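Long-range contacts in D-alanyl-D-alanine carboxypeptidase (Bdellovibrio bacteriovorus, PDB 3V39), which acts as a peptidoglycan endopeptidase with a transpeptidase fold, probably working through a serine nucleophile, in a bacterium that preys on other bacteria: residues 30-35 with 267-272; 51-56 with 199-204; 215-220 with 252-257; 322-327 with 350-355. The protein carries 1 engineered substitution. All coordinates share one frame; numbering follows the deposited sequence.

Interaction 1. Residues 30-35 with 267-272; sequences FPLASI and NEATCE. With TAU (2-aminoethanesulfonic acid), chain B.
Phe30 and Ala269 form an antiparallel hydrogen-bonded pair, with Phe30 N to Ala269 O at 3.0 Å and Ala269 N to Phe30 O at 3.1 Å. Pro31 and Glu268 follow as a non-hydrogen-bonded pair. Leu32 N then donates to Asn267 O at 3.1 Å. A water bridges Asn267 O to Ala33 N and carries the link one residue closer to Ser34. Leu32 turns its side chain onto the second strand: CD1 meets Ala269 CB at 3.9 Å, and CD2 reaches Ala269 N. Glu268 runs alongside the Pro31 ring. Its chain is extended beyond CG and brings OE2 to 3.7 Å from Pro31 CG. Ser34 fits the serine of the SxxK motif of penicillin-binding proteins. Its OG is covalently bonded to the sulfur of 2-aminoethanesulfonic acid, and Ser34 N donates to O3 of that group at 2.9 Å, consistent with half of an oxyanion hole. Strand 268-270 is the middle of a three-stranded sheet, between strands 29-31 and 248-249. Phe30 packs on Leu347 of strand 340-351, and Ala33 touches Thr330 of strand 328-337. Helix 271-286 starts at Cys271, whose disulfide to Cys9 ties it to strand 2-12.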
loop_
_atom_site.group_PDB
_atom_site.type_symbol
_atom_site.label_atom_id
_atom_site.label_comp_id
_atom_site.label_asym_id
_atom_site.label_seq_id
_atom_site.Cartn_x
_atom_site.Cartn_y
_atom_site.Cartn_z
ATOM N N PHE A 30 -8.738 -18.516 9.358
ATOM C CA PHE A 30 -9.502 -18.460 8.092
ATOM C C PHE A 30 -8.751 -17.594 7.104
ATOM O O PHE A 30 -7.918 -16.750 7.481
ATOM C CB PHE A 30 -10.906 -17.833 8.332
ATOM C CG PHE A 30 -11.787 -18.677 9.197
ATOM C CD1 PHE A 30 -12.296 -19.909 8.721
ATOM C CD2 PHE A 30 -12.082 -18.263 10.487
ATOM C CE1 PHE A 30 -13.086 -20.667 9.516
ATOM C CE2 PHE A 30 -12.907 -19.006 11.342
ATOM C CZ PHE A 30 -13.400 -20.262 10.827
ATOM N N PRO A 31 -8.982 -17.761 5.802
ATOM C CA PRO A 31 -8.364 -16.894 4.824
ATOM C C PRO A 31 -8.731 -15.421 5.009
ATOM O O PRO A 31 -9.912 -15.089 5.204
ATOM C CB PRO A 31 -8.901 -17.426 3.468
ATOM C CG PRO A 31 -9.427 -18.827 3.837
ATOM C CD PRO A 31 -9.910 -18.749 5.205
ATOM N N LEU A 32 -7.760 -14.528 4.876
ATOM C CA LEU A 32 -7.924 -13.106 5.152
ATOM C C LEU A 32 -8.212 -12.283 3.898
ATOM O O LEU A 32 -8.781 -11.206 3.967
ATOM C CB LEU A 32 -6.633 -12.536 5.764
ATOM C CG LEU A 32 -6.307 -13.197 7.119
ATOM C CD1 LEU A 32 -5.052 -12.443 7.626
ATOM C CD2 LEU A 32 -7.444 -13.100 8.188
ATOM N N ALA A 33 -7.727 -12.770 2.755
ATOM C CA ALA A 33 -7.718 -11.892 1.583
ATOM C C ALA A 33 -7.031 -10.559 1.907
ATOM O O ALA A 33 -6.064 -10.566 2.662
ATOM C CB ALA A 33 -9.196 -11.688 1.038
ATOM N N SER A 34 -7.443 -9.439 1.303
ATOM C CA SER A 34 -6.687 -8.182 1.470
ATOM C C SER A 34 -6.791 -7.561 2.807
ATOM O O SER A 34 -6.091 -6.541 2.997
ATOM C CB SER A 34 -7.182 -7.193 0.445
ATOM O OG SER A 34 -6.733 -7.546 -0.832
ATOM N N ILE A 35 -7.553 -8.094 3.783
ATOM C CA ILE A 35 -7.347 -7.535 5.136
ATOM C C ILE A 35 -5.934 -7.898 5.612
ATOM O O ILE A 35 -5.422 -7.241 6.542
ATOM C CB ILE A 35 -8.438 -7.831 6.184
ATOM C CG1 ILE A 35 -8.445 -9.307 6.582
ATOM C CG2 ILE A 35 -9.808 -7.417 5.638
ATOM C CD1 ILE A 35 -9.516 -9.628 7.740
ATOM N N ASN A 267 -2.883 -16.303 2.823
ATOM C CA ASN A 267 -2.679 -15.926 4.218
ATOM C C ASN A 267 -3.907 -16.234 5.067
ATOM O O ASN A 267 -5.056 -15.986 4.607
ATOM C CB ASN A 267 -2.503 -14.424 4.311
ATOM C CG ASN A 267 -1.201 -13.920 3.669
ATOM O OD1 ASN A 267 -0.274 -14.697 3.380
ATOM N ND2 ASN A 267 -1.141 -12.571 3.503
ATOM N N GLU A 268 -3.684 -16.735 6.271
ATOM C CA GLU A 268 -4.796 -17.021 7.179
ATOM C C GLU A 268 -4.486 -16.506 8.561
ATOM O O GLU A 268 -3.316 -16.495 8.979
ATOM C CB GLU A 268 -4.976 -18.531 7.304
ATOM C CG GLU A 268 -5.479 -19.153 5.991
ATOM C CD GLU A 268 -5.968 -20.600 6.189
ATOM O OE1 GLU A 268 -5.526 -21.280 7.156
ATOM O OE2 GLU A 268 -6.828 -21.023 5.383
ATOM N N ALA A 269 -5.509 -16.125 9.324
ATOM C CA ALA A 269 -5.286 -15.825 10.722
ATOM C C ALA A 269 -6.637 -15.989 11.436
ATOM O O ALA A 269 -7.698 -16.111 10.812
ATOM C CB ALA A 269 -4.748 -14.365 10.954
ATOM N N THR A 270 -6.609 -15.854 12.759
ATOM C CA THR A 270 -7.862 -15.863 13.493
ATOM C C THR A 270 -8.452 -14.454 13.581
ATOM O O THR A 270 -7.799 -13.413 13.391
ATOM C CB THR A 270 -7.596 -16.319 14.957
ATOM O OG1 THR A 270 -6.759 -15.345 15.628
ATOM C CG2 THR A 270 -6.888 -17.673 14.985
ATOM N N CYS A 271 -9.747 -14.400 13.808
ATOM C CA CYS A 271 -10.411 -13.132 13.977
ATOM C C CYS A 271 -9.785 -12.360 15.160
ATOM O O CYS A 271 -9.592 -11.136 15.077
ATOM C CB CYS A 271 -11.899 -13.482 14.215
ATOM S SG CYS A 271 -13.071 -12.067 14.024
ATOM N N GLU A 272 -9.502 -13.060 16.243
ATOM C CA GLU A 272 -8.890 -12.401 17.394
ATOM C C GLU A 272 -7.557 -11.719 16.989
ATOM O O GLU A 272 -7.309 -10.573 17.404
ATOM C CB GLU A 272 -8.553 -13.415 18.516
ATOM C CG GLU A 272 -9.860 -13.837 19.232
ATOM C CD GLU A 272 -9.596 -14.703 20.423
ATOM O OE1 GLU A 272 -8.427 -15.047 20.700
ATOM O OE2 GLU A 272 -10.570 -15.027 21.112
HETATM C C1 TAU B . -6.610 -9.785 -3.807
HETATM C C2 TAU B . -6.972 -8.431 -3.167
HETATM N N1 TAU B . -5.995 -9.709 -5.195
HETATM S S TAU B . -7.828 -8.025 -1.772
HETATM O O1 TAU B . -8.712 -6.858 -2.058
HETATM O O3 TAU B . -8.542 -9.255 -1.330
HETATM O O HOH W 1 -5.632 -14.433 2.145
#

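Interaction 2. Residues 51-56 with 199-204; sequences DYRFKT and LMSAPL
Arg53 runs alongside Pro203, crosses Met200 and follows the Ser201 carbonyl. Its chain, extended from CG to NE, stays close to Ser201 O for most of its length. CB sits beside Ser201 O and OG. CG comes to 3.3 Å from Ser201 O. CD meets both that oxygen and Met200 SD, the latter at 3.8 Å. NE is still near Ser201 O, and NH1 donates to Ser201 O at 2.9 Å, a bent bond of 137°. NH2 meets Pro203 CD, which covers one face of the guanidinium, 3.7 Å from Arg53 CZ. NH1 also forms a salt bridge with Asp394. Ser201 OG makes two hydrogen bonds: it accepts from Phe54 N at 2.9 Å and donates to Ala202 O at 2.7 Å. That OG lies at the edge of the Phe54 ring, while Tyr52 CE2 stands over the ring centre. Lys55 with Met200 and Thr56 with Leu199 are antiparallel pairs, and Ser201 N donates to Phe54 O beside them. Leu204 N, in the first turn of its helix, donates to Tyr52 O at 2.7 Å. The contact joins strands 55-62 and 195-200 to the helices: Leu204 packs on helix 36-48, and Phe54 touches Ile207 of helix 204-214.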
loop_
_atom_site.group_PDB
_atom_site.type_symbol
_atom_site.label_atom_id
_atom_site.label_comp_id
_atom_site.label_asym_id
_atom_site.label_seq_id
_atom_site.Cartn_x
_atom_site.Cartn_y
_atom_site.Cartn_z
ATOM N N ASP A 51 6.052 8.482 9.363
ATOM C CA ASP A 51 6.611 9.628 8.663
ATOM C C ASP A 51 7.879 9.258 7.869
ATOM O O ASP A 51 8.462 10.138 7.211
ATOM C CB ASP A 51 6.942 10.728 9.687
ATOM C CG ASP A 51 5.701 11.194 10.448
ATOM O OD1 ASP A 51 4.779 11.636 9.780
ATOM O OD2 ASP A 51 5.711 11.106 11.718
ATOM N N TYR A 52 8.159 7.963 7.773
ATOM C CA TYR A 52 9.354 7.518 7.001
ATOM C C TYR A 52 9.196 7.876 5.514
ATOM O O TYR A 52 8.086 7.753 4.939
ATOM C CB TYR A 52 9.451 5.982 7.119
ATOM C CG TYR A 52 10.569 5.383 6.330
ATOM C CD1 TYR A 52 11.833 5.340 6.894
ATOM C CD2 TYR A 52 10.375 4.894 5.053
ATOM C CE1 TYR A 52 12.891 4.818 6.179
ATOM C CE2 TYR A 52 11.420 4.318 4.345
ATOM C CZ TYR A 52 12.663 4.284 4.914
ATOM O OH TYR A 52 13.742 3.708 4.202
ATOM N N ARG A 53 10.298 8.297 4.873
ATOM C CA ARG A 53 10.256 8.496 3.416
ATOM C C ARG A 53 11.339 7.647 2.787
ATOM O O ARG A 53 12.482 7.505 3.315
ATOM C CB ARG A 53 10.472 9.986 3.078
ATOM C CG ARG A 53 9.298 10.766 3.526
ATOM C CD ARG A 53 9.606 12.262 3.379
ATOM N NE ARG A 53 8.519 13.126 3.876
ATOM C CZ ARG A 53 7.634 13.745 3.087
ATOM N NH1 ARG A 53 7.632 13.555 1.763
ATOM N NH2 ARG A 53 6.735 14.594 3.615
ATOM N N PHE A 54 11.009 7.095 1.623
ATOM C CA PHE A 54 11.977 6.393 0.767
ATOM C C PHE A 54 12.762 7.444 -0.011
ATOM O O PHE A 54 12.222 8.167 -0.829
ATOM C CB PHE A 54 11.205 5.441 -0.202
ATOM C CG PHE A 54 10.499 4.334 0.546
ATOM C CD1 PHE A 54 9.204 4.550 1.071
ATOM C CD2 PHE A 54 11.117 3.121 0.718
ATOM C CE1 PHE A 54 8.552 3.489 1.802
ATOM C CE2 PHE A 54 10.495 2.089 1.418
ATOM C CZ PHE A 54 9.215 2.266 1.956
ATOM N N LYS A 55 14.061 7.462 0.270
ATOM C CA LYS A 55 14.931 8.532 -0.289
ATOM C C LYS A 55 15.707 7.986 -1.462
ATOM O O LYS A 55 16.822 7.457 -1.306
ATOM C CB LYS A 55 15.847 9.046 0.838
ATOM C CG LYS A 55 14.979 9.492 1.998
ATOM C CD LYS A 55 15.796 10.136 3.115
ATOM C CE LYS A 55 14.979 10.222 4.403
ATOM N NZ LYS A 55 14.534 8.834 4.917
ATOM N N THR A 56 15.143 8.161 -2.642
ATOM C CA THR A 56 15.828 7.701 -3.851
ATOM C C THR A 56 16.905 8.729 -4.208
ATOM O O THR A 56 16.674 9.943 -4.121
ATOM C CB THR A 56 14.818 7.588 -4.974
ATOM O OG1 THR A 56 13.852 6.582 -4.617
ATOM C CG2 THR A 56 15.529 7.193 -6.277
ATOM N N LEU A 199 15.415 12.468 -4.072
ATOM C CA LEU A 199 13.964 12.502 -4.364
ATOM C C LEU A 199 13.277 11.717 -3.287
ATOM O O LEU A 199 13.390 10.492 -3.289
ATOM C CB LEU A 199 13.706 11.815 -5.725
ATOM C CG LEU A 199 12.241 11.885 -6.158
ATOM C CD1 LEU A 199 11.981 13.221 -6.812
ATOM C CD2 LEU A 199 12.018 10.704 -7.174
ATOM N N MET A 200 12.574 12.363 -2.374
ATOM C CA MET A 200 11.925 11.589 -1.277
ATOM C C MET A 200 10.496 11.258 -1.740
ATOM O O MET A 200 9.794 12.075 -2.274
ATOM C CB MET A 200 11.840 12.465 -0.016
ATOM C CG MET A 200 13.230 12.736 0.524
ATOM S SD MET A 200 13.127 13.235 2.271
ATOM C CE MET A 200 12.326 14.792 2.238
ATOM N N SER A 201 10.087 10.022 -1.438
ATOM C CA SER A 201 8.668 9.677 -1.565
ATOM C C SER A 201 7.812 10.489 -0.587
ATOM O O SER A 201 8.295 11.130 0.365
ATOM C CB SER A 201 8.489 8.175 -1.205
ATOM O OG SER A 201 8.604 7.966 0.215
ATOM N N ALA A 202 6.500 10.454 -0.848
ATOM C CA ALA A 202 5.543 10.839 0.202
ATOM C C ALA A 202 5.819 9.992 1.441
ATOM O O ALA A 202 6.387 8.892 1.360
ATOM C CB ALA A 202 4.092 10.552 -0.311
ATOM N N PRO A 203 5.385 10.461 2.617
ATOM C CA PRO A 203 5.609 9.630 3.799
ATOM C C PRO A 203 4.909 8.290 3.720
ATOM O O PRO A 203 3.855 8.123 3.028
ATOM C CB PRO A 203 5.079 10.502 4.948
ATOM C CG PRO A 203 4.182 11.438 4.337
ATOM C CD PRO A 203 4.569 11.653 2.870
ATOM N N LEU A 204 5.440 7.362 4.494
ATOM C CA LEU A 204 4.879 6.002 4.545
ATOM C C LEU A 204 3.372 6.009 4.825
ATOM O O LEU A 204 2.641 5.229 4.197
ATOM C CB LEU A 204 5.636 5.177 5.562
ATOM C CG LEU A 204 5.094 3.741 5.716
ATOM C CD1 LEU A 204 5.342 2.893 4.460
ATOM C CD2 LEU A 204 5.788 3.083 6.933
#

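Interaction 3. Residues 215-220 with 252-257; sequences SNNYIA and NGSGNN. With TAU (2-aminoethanesulfonic acid), chain B.
Asn217 and Ala220 pack against Gly253, Ser254 and Asn256 in a buried contact between the start of helix 217-226 and the loop after strand 248-249. Ser215 and Asn217 match the SxN motif of penicillin-binding proteins, and both belong to the pocket of 2-aminoethanesulfonic acid. No hydrogen bond crosses between the two segments, so the fit rests on van der Waals contact. Ala220 CB sits 3.6 Å from Gly253 O and also meets Ser254 CA. Asn217 OD1 lies against Ser254 CB at 3.5 Å.

The Asn217 amide is held by partners at both ends: OD1 accepts from Lys37 NZ, which fits the lysine of an SxxK motif, and ND2 donates to Gly123 O. This fixes which way round the amide is turned. The Asn256 side chain crosses that of Asn217 at about a right angle; their amide planes are 32° apart. Their ND2 atoms, two donors, come to 3.4 Å without bonding.

The loop keeps its shape through its own side chains. Asn252 OD1 accepts from Gly255 N in an Asx motif, while Asn252 ND2 donates to Asn256 O at 3.0 Å. Ser254 OG accepts from Asn256 N in an ST turn and is also hydrogen-bonded to Asp221. Ser254 O accepts from Lys37 NZ, so both segments contact the same lysine. On the helix side Asn216 is the N-cap, its OD1 accepting from Ile219 N at 2.9 Å. At the ligand, Asn217 ND2 approaches N1 to 3.0 Å, and Ser215 OG donates to O1 at 2.7 Å.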
loop_
_atom_site.group_PDB
_atom_site.type_symbol
_atom_site.label_atom_id
_atom_site.label_comp_id
_atom_site.label_asym_id
_atom_site.label_seq_id
_atom_site.Cartn_x
_atom_site.Cartn_y
_atom_site.Cartn_z
ATOM N N SER A 215 -6.578 -1.252 -2.338
ATOM C CA SER A 215 -6.270 -2.679 -2.145
ATOM C C SER A 215 -5.125 -3.084 -3.101
ATOM O O SER A 215 -5.240 -4.050 -3.889
ATOM C CB SER A 215 -7.454 -3.617 -2.289
ATOM O OG SER A 215 -7.181 -4.775 -1.473
ATOM N N ASN A 216 -4.002 -2.385 -2.962
ATOM C CA ASN A 216 -2.947 -2.486 -3.990
ATOM C C ASN A 216 -1.978 -3.635 -3.629
ATOM O O ASN A 216 -1.172 -3.555 -2.681
ATOM C CB ASN A 216 -2.200 -1.198 -4.063
ATOM C CG ASN A 216 -1.242 -1.179 -5.259
ATOM O OD1 ASN A 216 -0.395 -2.064 -5.367
ATOM N ND2 ASN A 216 -1.320 -0.114 -6.116
ATOM N N ASN A 217 -2.020 -4.683 -4.449
ATOM C CA ASN A 217 -1.135 -5.838 -4.194
ATOM C C ASN A 217 0.336 -5.548 -4.352
ATOM O O ASN A 217 1.155 -6.057 -3.585
ATOM C CB ASN A 217 -1.439 -7.030 -5.147
ATOM C CG ASN A 217 -2.817 -7.684 -4.846
ATOM O OD1 ASN A 217 -3.471 -7.387 -3.818
ATOM N ND2 ASN A 217 -3.261 -8.586 -5.735
ATOM N N TYR A 218 0.677 -4.730 -5.349
ATOM C CA TYR A 218 2.089 -4.421 -5.619
ATOM C C TYR A 218 2.725 -3.731 -4.407
ATOM O O TYR A 218 3.845 -4.092 -3.992
ATOM C CB TYR A 218 2.188 -3.547 -6.877
ATOM C CG TYR A 218 3.621 -3.113 -7.117
ATOM C CD1 TYR A 218 4.476 -3.896 -7.884
ATOM C CD2 TYR A 218 4.083 -1.838 -6.667
ATOM C CE1 TYR A 218 5.817 -3.483 -8.122
ATOM C CE2 TYR A 218 5.425 -1.452 -6.854
ATOM C CZ TYR A 218 6.230 -2.241 -7.618
ATOM O OH TYR A 218 7.531 -1.876 -7.832
ATOM N N ILE A 219 2.037 -2.734 -3.857
ATOM C CA ILE A 219 2.622 -1.992 -2.749
ATOM C C ILE A 219 2.743 -2.946 -1.525
ATOM O O ILE A 219 3.817 -2.974 -0.868
ATOM C CB ILE A 219 1.767 -0.769 -2.377
ATOM C CG1 ILE A 219 1.688 0.221 -3.534
ATOM C CG2 ILE A 219 2.420 -0.104 -1.145
ATOM C CD1 ILE A 219 0.615 1.338 -3.253
ATOM N N ALA A 220 1.686 -3.724 -1.228
ATOM C CA ALA A 220 1.673 -4.601 -0.065
ATOM C C ALA A 220 2.774 -5.667 -0.169
ATOM O O ALA A 220 3.488 -5.921 0.809
ATOM C CB ALA A 220 0.294 -5.242 0.058
ATOM N N ASN A 252 2.701 -13.770 2.045
ATOM C CA ASN A 252 2.945 -12.543 1.269
ATOM C C ASN A 252 2.273 -11.378 1.972
ATOM O O ASN A 252 1.554 -11.531 2.970
ATOM C CB ASN A 252 2.472 -12.668 -0.210
ATOM C CG ASN A 252 0.966 -12.905 -0.367
ATOM O OD1 ASN A 252 0.153 -12.548 0.479
ATOM N ND2 ASN A 252 0.592 -13.542 -1.476
ATOM N N GLY A 253 2.501 -10.189 1.458
ATOM C CA GLY A 253 1.965 -8.997 2.163
ATOM C C GLY A 253 0.554 -8.655 1.723
ATOM O O GLY A 253 -0.110 -7.934 2.434
ATOM N N SER A 254 0.096 -9.145 0.549
ATOM C CA SER A 254 -1.158 -8.729 -0.049
ATOM C C SER A 254 -2.371 -9.533 0.350
ATOM O O SER A 254 -3.487 -9.011 0.302
ATOM C CB SER A 254 -1.071 -8.735 -1.607
ATOM O OG SER A 254 -0.785 -10.076 -2.005
ATOM N N GLY A 255 -2.149 -10.813 0.654
ATOM C CA GLY A 255 -3.323 -11.694 0.829
ATOM C C GLY A 255 -3.817 -12.367 -0.446
ATOM O O GLY A 255 -4.767 -13.121 -0.393
ATOM N N ASN A 256 -3.172 -12.052 -1.591
ATOM C CA ASN A 256 -3.481 -12.732 -2.829
ATOM C C ASN A 256 -3.024 -14.203 -2.801
ATOM O O ASN A 256 -2.166 -14.583 -2.025
ATOM C CB ASN A 256 -2.743 -11.984 -3.977
ATOM C CG ASN A 256 -3.306 -12.293 -5.345
ATOM O OD1 ASN A 256 -4.363 -12.880 -5.490
ATOM N ND2 ASN A 256 -2.588 -11.831 -6.378
ATOM N N ASN A 257 -3.589 -14.995 -3.692
ATOM C CA ASN A 257 -3.157 -16.402 -3.843
ATOM C C ASN A 257 -1.693 -16.411 -4.211
ATOM O O ASN A 257 -1.251 -15.775 -5.166
ATOM C CB ASN A 257 -3.950 -17.060 -5.010
ATOM C CG ASN A 257 -3.574 -18.513 -5.231
ATOM O OD1 ASN A 257 -2.822 -19.112 -4.476
ATOM N ND2 ASN A 257 -4.144 -19.124 -6.304
HETATM C C1 TAU B . -6.610 -9.785 -3.807
HETATM C C2 TAU B . -6.972 -8.431 -3.167
HETATM N N1 TAU B . -5.995 -9.709 -5.195
HETATM S S TAU B . -7.828 -8.025 -1.772
HETATM O O1 TAU B . -8.712 -6.858 -2.058
HETATM O O3 TAU B . -8.542 -9.255 -1.330
#

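Interaction 4. Residues 322-327 with 350-355; sequences TGSVNK and TDYDKS. With TAU (2-aminoethanesulfonic acid), chain B.
Lys327, Thr350 and Tyr352 carry this surface contact, which joins the turn after strand 318-325 to the end of strand 340-351. Strand 318-325 carries what fits the KTG motif of penicillin-binding proteins, with Thr322 and Gly323 as its last two residues. The 350-355 segment bends through a type I beta turn from Asp351 to Lys354, and Asp351 OD1 accepts from Asp353 N in an Asx turn.

Thr350 makes two hydrogen bonds to the other segment. Its N donates to Lys327 O at 3.1 Å. Its OG1, set between backbone N and carbonyl carbon (chi1 56°), donates to Asn326 O at 2.8 Å from above the carbonyl plane.

Tyr352 brings its ring edge to the same carbonyl, with CE1 3.3 Å from Asn326 O. Its side chain slides past that of Asn326 in the opposite direction, ring and amide planes only 13° apart. The phenol OH is 2.6 Å from a water that also binds Ser324 OG and donates to Val325 O.

Lys327 bends at chi2 and lies beside Asp351. The salt bridge from Lys327 NZ to Asp351 OD1 is long, 3.7 Å. A second water accepts from both Lys327 NZ and Tyr352 N. One residue before the end of strand 318-325, Ser324 N donates to O3 of 2-aminoethanesulfonic acid at 2.9 Å, nearly straight at 164°.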
loop_
_atom_site.group_PDB
_atom_site.type_symbol
_atom_site.label_atom_id
_atom_site.label_comp_id
_atom_site.label_asym_id
_atom_site.label_seq_id
_atom_site.Cartn_x
_atom_site.Cartn_y
_atom_site.Cartn_z
ATOM N N THR A 322 -11.338 -3.829 3.087
ATOM C CA THR A 322 -12.080 -4.951 2.472
ATOM C C THR A 322 -11.137 -6.041 2.026
ATOM O O THR A 322 -9.889 -5.829 1.834
ATOM C CB THR A 322 -12.775 -4.424 1.214
ATOM O OG1 THR A 322 -11.832 -3.697 0.385
ATOM C CG2 THR A 322 -13.909 -3.454 1.541
ATOM N N GLY A 323 -11.650 -7.257 1.816
ATOM C CA GLY A 323 -10.859 -8.260 1.113
ATOM C C GLY A 323 -11.801 -9.219 0.417
ATOM O O GLY A 323 -12.942 -9.483 0.876
ATOM N N SER A 324 -11.327 -9.756 -0.676
ATOM C CA SER A 324 -12.060 -10.782 -1.423
ATOM C C SER A 324 -11.120 -11.703 -2.184
ATOM O O SER A 324 -10.299 -11.212 -2.985
ATOM C CB SER A 324 -13.040 -10.114 -2.409
ATOM O OG SER A 324 -13.791 -11.105 -3.137
ATOM N N VAL A 325 -11.221 -13.002 -1.912
ATOM C CA VAL A 325 -10.627 -14.035 -2.785
ATOM C C VAL A 325 -11.696 -15.104 -3.033
ATOM O O VAL A 325 -12.870 -15.017 -2.558
ATOM C CB VAL A 325 -9.399 -14.691 -2.108
ATOM C CG1 VAL A 325 -8.215 -13.698 -2.027
ATOM C CG2 VAL A 325 -9.758 -15.233 -0.680
ATOM N N ASN A 326 -11.373 -16.133 -3.817
ATOM C CA ASN A 326 -12.411 -17.066 -4.239
ATOM C C ASN A 326 -13.251 -17.610 -3.065
ATOM O O ASN A 326 -14.492 -17.739 -3.225
ATOM C CB ASN A 326 -11.695 -18.216 -4.969
ATOM C CG ASN A 326 -12.646 -19.083 -5.776
ATOM O OD1 ASN A 326 -13.758 -18.663 -6.219
ATOM N ND2 ASN A 326 -12.281 -20.353 -5.849
ATOM N N LYS A 327 -12.599 -17.955 -1.967
ATOM C CA LYS A 327 -13.350 -18.563 -0.839
ATOM C C LYS A 327 -13.588 -17.696 0.330
ATOM O O LYS A 327 -14.161 -18.173 1.305
ATOM C CB LYS A 327 -12.620 -19.841 -0.357
ATOM C CG LYS A 327 -12.430 -20.866 -1.484
ATOM C CD LYS A 327 -13.777 -21.433 -1.916
ATOM C CE LYS A 327 -13.631 -22.468 -3.042
ATOM N NZ LYS A 327 -14.991 -22.697 -3.573
ATOM N N THR A 350 -17.206 -17.888 0.969
ATOM C CA THR A 350 -17.930 -17.750 -0.303
ATOM C C THR A 350 -17.721 -18.961 -1.177
ATOM O O THR A 350 -16.585 -19.508 -1.243
ATOM C CB THR A 350 -17.491 -16.465 -1.071
ATOM O OG1 THR A 350 -16.074 -16.496 -1.260
ATOM C CG2 THR A 350 -17.840 -15.179 -0.257
ATOM N N ASP A 351 -18.780 -19.387 -1.825
ATOM C CA ASP A 351 -18.707 -20.441 -2.814
ATOM C C ASP A 351 -19.420 -19.925 -4.079
ATOM O O ASP A 351 -20.649 -19.893 -4.152
ATOM C CB ASP A 351 -19.367 -21.703 -2.281
ATOM C CG ASP A 351 -19.069 -22.897 -3.150
ATOM O OD1 ASP A 351 -18.645 -22.675 -4.314
ATOM O OD2 ASP A 351 -19.250 -24.042 -2.674
ATOM N N TYR A 352 -18.625 -19.540 -5.100
ATOM C CA TYR A 352 -19.179 -18.929 -6.309
ATOM C C TYR A 352 -19.799 -19.912 -7.313
ATOM O O TYR A 352 -20.533 -19.498 -8.204
ATOM C CB TYR A 352 -18.080 -18.067 -7.016
ATOM C CG TYR A 352 -17.810 -16.796 -6.207
ATOM C CD1 TYR A 352 -16.688 -16.692 -5.406
ATOM C CD2 TYR A 352 -18.750 -15.761 -6.184
ATOM C CE1 TYR A 352 -16.481 -15.562 -4.619
ATOM C CE2 TYR A 352 -18.570 -14.634 -5.426
ATOM C CZ TYR A 352 -17.417 -14.521 -4.646
ATOM O OH TYR A 352 -17.186 -13.390 -3.868
ATOM N N ASP A 353 -19.503 -21.174 -7.104
ATOM C CA ASP A 353 -19.977 -22.230 -8.004
ATOM C C ASP A 353 -21.471 -22.468 -7.806
ATOM O O ASP A 353 -22.131 -22.966 -8.719
ATOM C CB ASP A 353 -19.168 -23.529 -7.761
ATOM C CG ASP A 353 -19.749 -24.746 -8.487
ATOM O OD1 ASP A 353 -19.682 -24.815 -9.738
ATOM O OD2 ASP A 353 -20.258 -25.657 -7.796
ATOM N N LYS A 354 -22.000 -22.132 -6.624
ATOM C CA LYS A 354 -23.404 -22.509 -6.262
ATOM C C LYS A 354 -24.401 -21.347 -6.280
ATOM O O LYS A 354 -24.035 -20.207 -6.012
ATOM C CB LYS A 354 -23.404 -23.059 -4.824
ATOM C CG LYS A 354 -22.516 -24.286 -4.634
ATOM C CD LYS A 354 -22.671 -24.894 -3.238
ATOM C CE LYS A 354 -21.904 -26.219 -3.107
ATOM N NZ LYS A 354 -21.957 -26.815 -1.731
ATOM N N SER A 355 -25.676 -21.665 -6.526
ATOM C CA SER A 355 -26.752 -20.686 -6.475
ATOM C C SER A 355 -26.377 -19.472 -7.245
ATOM O O SER A 355 -26.371 -18.375 -6.670
ATOM C CB SER A 355 -27.037 -20.235 -5.028
ATOM O OG SER A 355 -27.243 -21.323 -4.146
HETATM C C1 TAU B . -6.610 -9.785 -3.807
HETATM C C2 TAU B . -6.972 -8.431 -3.167
HETATM N N1 TAU B . -5.995 -9.709 -5.195
HETATM S S TAU B . -7.828 -8.025 -1.772
HETATM O O1 TAU B . -8.712 -6.858 -2.058
HETATM O O3 TAU B . -8.542 -9.255 -1.330
HETATM O O HOH W 2 -15.231 -13.477 -2.135
HETATM O O HOH W 3 -15.879 -20.008 -4.612
#

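In the fold
Interactions 1, 3 and 4 meet at the 2-aminoethanesulfonic acid group. Interaction 1 supplies the modified serine, interaction 3 the SxN-type residues and interaction 4 the strand after the KTG-type lysine. O3 of the ligand accepts from Ser34 N and Ser324 N, as expected of an oxyanion hole in this family. Interactions 1 and 3 have centres 13 Å apart and touch through Asn267 ND2 and Asn252 O at 2.9 Å. Interactions 1 and 4 also touch, with Ala33 CB 3.3 Å from Ser324 N. Interaction 2 stands apart in the six-stranded sheet region. Its nearest atoms are about 7 Å from interaction 3, 15 Å from interaction 1 and 17 Å from interaction 4.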